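Local coordinates for protein beta-n-acetylhexosaminidase (Streptococcus pneumoniae, PDB 4AZH) that removes terminal beta-linked N-acetylglucosamine residues from glycans as a family 20 glycoside hydrolase module of the pneumococcal exo-enzyme StrH, at residues 180-185 and 225-230. Residues are numbered along the deposited sequence; the frame is centred on the assembly and turned at random.
With LOG (N-acetylglucosaminono-1,5-lactone (Z)-oxime), chain E; EDO (1,2-ethanediol), chain G; EDO (1,2-ethanediol), chain F.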
loop_
_atom_site.group_PDB
_atom_site.type_symbol
_atom_site.label_atom_id
_atom_site.label_comp_id
_atom_site.label_asym_id
_atom_site.label_seq_id
_atom_site.Cartn_x
_atom_site.Cartn_y
_atom_site.Cartn_z
ATOM N N PHE A 180 2.049 4.760 7.343
ATOM C CA PHE A 180 2.658 6.084 7.514
ATOM C C PHE A 180 4.124 6.177 7.055
ATOM O O PHE A 180 4.732 7.259 7.016
ATOM C CB PHE A 180 2.423 6.623 8.918
ATOM C CG PHE A 180 2.955 5.760 10.013
ATOM C CD1 PHE A 180 4.276 5.878 10.432
ATOM C CD2 PHE A 180 2.130 4.881 10.688
ATOM C CE1 PHE A 180 4.793 5.096 11.479
ATOM C CE2 PHE A 180 2.632 4.110 11.752
ATOM C CZ PHE A 180 3.959 4.218 12.141
ATOM N N GLY A 181 4.674 5.031 6.678
ATOM C CA GLY A 181 5.898 4.948 5.885
ATOM C C GLY A 181 7.164 4.977 6.716
ATOM O O GLY A 181 7.552 3.961 7.298
ATOM N N THR A 182 7.759 6.177 6.771
ATOM C CA THR A 182 8.972 6.498 7.507
ATOM C C THR A 182 10.274 5.985 6.904
ATOM O O THR A 182 11.306 6.000 7.597
ATOM C CB THR A 182 8.921 6.158 9.024
ATOM O OG1 THR A 182 9.113 4.746 9.206
ATOM C CG2 THR A 182 7.600 6.618 9.668
ATOM N N ASP A 183 10.246 5.538 5.644
ATOM C CA ASP A 183 11.489 5.200 4.948
ATOM C C ASP A 183 12.358 6.432 4.545
ATOM O O ASP A 183 11.850 7.521 4.302
ATOM C CB ASP A 183 11.208 4.303 3.722
ATOM C CG ASP A 183 10.314 4.964 2.669
ATOM O OD1 ASP A 183 9.286 5.597 3.021
ATOM O OD2 ASP A 183 10.637 4.842 1.456
ATOM N N GLU A 184 13.670 6.205 4.476
ATOM C CA GLU A 184 14.658 7.141 3.919
ATOM C C GLU A 184 14.703 8.519 4.623
ATOM O O GLU A 184 14.122 9.505 4.134
ATOM C CB GLU A 184 14.483 7.270 2.383
ATOM C CG GLU A 184 14.618 5.940 1.605
ATOM C CD GLU A 184 14.597 6.075 0.066
ATOM O OE1 GLU A 184 15.424 6.840 -0.485
ATOM O OE2 GLU A 184 13.776 5.404 -0.585
ATOM N N TYR A 185 15.399 8.607 5.754
ATOM C CA TYR A 185 15.501 9.891 6.440
ATOM C C TYR A 185 16.581 10.797 5.827
ATOM O O TYR A 185 17.760 10.560 6.008
ATOM C CB TYR A 185 15.718 9.766 7.975
ATOM C CG TYR A 185 15.456 11.128 8.605
ATOM C CD1 TYR A 185 16.458 12.086 8.660
ATOM C CD2 TYR A 185 14.175 11.486 9.054
ATOM C CE1 TYR A 185 16.214 13.346 9.158
ATOM C CE2 TYR A 185 13.919 12.755 9.575
ATOM C CZ TYR A 185 14.949 13.686 9.615
ATOM O OH TYR A 185 14.734 14.961 10.106
ATOM N N PRO A 225 -1.703 0.341 12.304
ATOM C CA PRO A 225 -0.597 1.105 11.711
ATOM C C PRO A 225 0.383 0.201 10.959
ATOM O O PRO A 225 0.633 -0.935 11.359
ATOM C CB PRO A 225 0.067 1.774 12.925
ATOM C CG PRO A 225 -0.269 0.878 14.071
ATOM C CD PRO A 225 -1.552 0.166 13.757
ATOM N N MET A 226 0.848 0.692 9.814
ATOM C CA MET A 226 1.859 0.025 9.012
ATOM C C MET A 226 2.987 1.037 8.817
ATOM O O MET A 226 2.734 2.253 8.823
ATOM C CB MET A 226 1.259 -0.400 7.685
ATOM C CG MET A 226 2.172 -1.131 6.699
ATOM S SD MET A 226 1.156 -1.561 5.257
ATOM C CE MET A 226 2.328 -1.969 3.973
ATOM N N ALA A 227 4.214 0.531 8.650
ATOM C CA ALA A 227 5.364 1.377 8.297
ATOM C C ALA A 227 6.425 0.501 7.665
ATOM O O ALA A 227 6.377 -0.746 7.813
ATOM C CB ALA A 227 5.935 2.087 9.524
ATOM N N PHE A 228 7.379 1.110 6.956
ATOM C CA PHE A 228 8.444 0.301 6.409
ATOM C C PHE A 228 9.459 0.032 7.492
ATOM O O PHE A 228 9.459 0.688 8.551
ATOM C CB PHE A 228 9.119 0.935 5.224
ATOM C CG PHE A 228 8.202 1.220 4.077
ATOM C CD1 PHE A 228 7.651 0.187 3.320
ATOM C CD2 PHE A 228 7.914 2.529 3.721
ATOM C CE1 PHE A 228 6.818 0.462 2.221
ATOM C CE2 PHE A 228 7.083 2.804 2.624
ATOM C CZ PHE A 228 6.520 1.773 1.894
ATOM N N ASN A 229 10.315 -0.954 7.218
ATOM C CA ASN A 229 11.244 -1.453 8.213
ATOM C C ASN A 229 12.392 -0.503 8.536
ATOM O O ASN A 229 12.908 -0.530 9.655
ATOM C CB ASN A 229 11.790 -2.836 7.782
ATOM C CG ASN A 229 12.612 -2.768 6.522
ATOM O OD1 ASN A 229 12.083 -2.777 5.384
ATOM N ND2 ASN A 229 13.918 -2.702 6.703
ATOM N N ASP A 230 12.787 0.323 7.562
ATOM C CA ASP A 230 14.073 1.040 7.623
ATOM C C ASP A 230 14.380 1.646 8.997
ATOM O O ASP A 230 15.421 1.373 9.582
ATOM C CB ASP A 230 14.163 2.137 6.570
ATOM C CG ASP A 230 13.669 1.710 5.219
ATOM O OD1 ASP A 230 12.636 1.014 5.100
ATOM O OD2 ASP A 230 14.307 2.103 4.228
HETATM C C2 LOG E . 12.031 3.380 -1.771
HETATM C C3 LOG E . 10.930 3.697 -2.782
HETATM C C4 LOG E . 11.514 3.551 -4.170
HETATM C C5 LOG E . 11.928 2.096 -4.343
HETATM C C6 LOG E . 12.325 1.841 -5.813
HETATM C C7 LOG E . 10.926 1.679 -0.337
HETATM C C8 LOG E . 10.201 1.394 0.975
HETATM N N2 LOG E . 11.406 2.950 -0.496
HETATM O O1 LOG E . 14.656 1.057 -1.709
HETATM O O3 LOG E . 10.346 5.052 -2.565
HETATM O O4 LOG E . 10.530 3.824 -5.134
HETATM O O5 LOG E . 12.993 1.824 -3.493
HETATM O O6 LOG E . 13.560 2.443 -6.117
HETATM C C1 LOG E . 12.935 2.363 -2.217
HETATM O O7 LOG E . 11.094 0.768 -1.150
HETATM N N1 LOG E . 13.796 2.008 -1.319
HETATM C C1 EDO G . 15.814 7.452 -4.335
HETATM O O1 EDO G . 15.884 8.174 -3.104
HETATM C C2 EDO G . 14.435 6.811 -4.349
HETATM O O2 EDO G . 14.229 6.159 -3.075
HETATM C C1 EDO F . 17.449 17.686 12.078
HETATM O O1 EDO F . 16.369 16.773 11.797
HETATM C C2 EDO F . 18.334 17.858 10.855
HETATM O O2 EDO F . 17.980 19.074 10.199
HETATM O O HOH W 1 11.071 2.977 8.304
HETATM O O HOH W 2 15.472 4.206 4.700
#
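At the C-terminal mouth of the family 20 TIM barrel, two neighbouring parallel strands end at the inhibitor pocket: the loop after strand 177-181 supplies the Asp-Glu pair, Asp-183 and Glu-184, while the aromatic Phe-228 comes from the C-terminal end of strand 224-228. The strands are joined by backbone hydrogen bonds from Phe-180 N to Met-226 O (3.0 Å) and from Phe-228 N to Gly-181 O (2.9 Å). Gly-181 O also accepts a hydrogen bond from Thr-182 OG1 at 2.6 Å, so two donors grip this one carbonyl. A water carries the link onward, donating to both Thr-182 OG1 and Phe-228 O.

On the pocket side, Asp-183 and Phe-228 run side by side, carboxylate and ring planes 66° apart, with Asp-183 OD1 3.4 Å from Phe-228 CD2. Asp-183 OD1 is anchored by Asn-117 ND2, while OD2 receives the inhibitor's acetamido N2 at 2.8 Å in a fairly straight bond (161°). The acetamide methyl C8 sits 3.5 Å above the centre of the Phe-228 ring. This is the grip expected of substrate-assisted family 20 enzymes, where the aspartate orients the acetamido group. A second water bridges Glu-184 N and Asp-230 OD2, tying the two loops together.

Away from the pocket, Phe-180 has CG between backbone N and carbonyl carbon (chi1 59°), which swings its ring across the neighbouring strand: Ala-227 CB makes a CH-pi contact over one face, and Pro-225 CB meets the edge 3.7 Å from Phe-180 CE2. Helix 204-220 packs outside this cluster, Leu-214 against Phe-180 and Ala-218 against Pro-225, whereas strand 247-250 continues the barrel beyond 224-228, and Trp-251, just past its end, hydrogen-bonds Asp-230 OD1 through NE1.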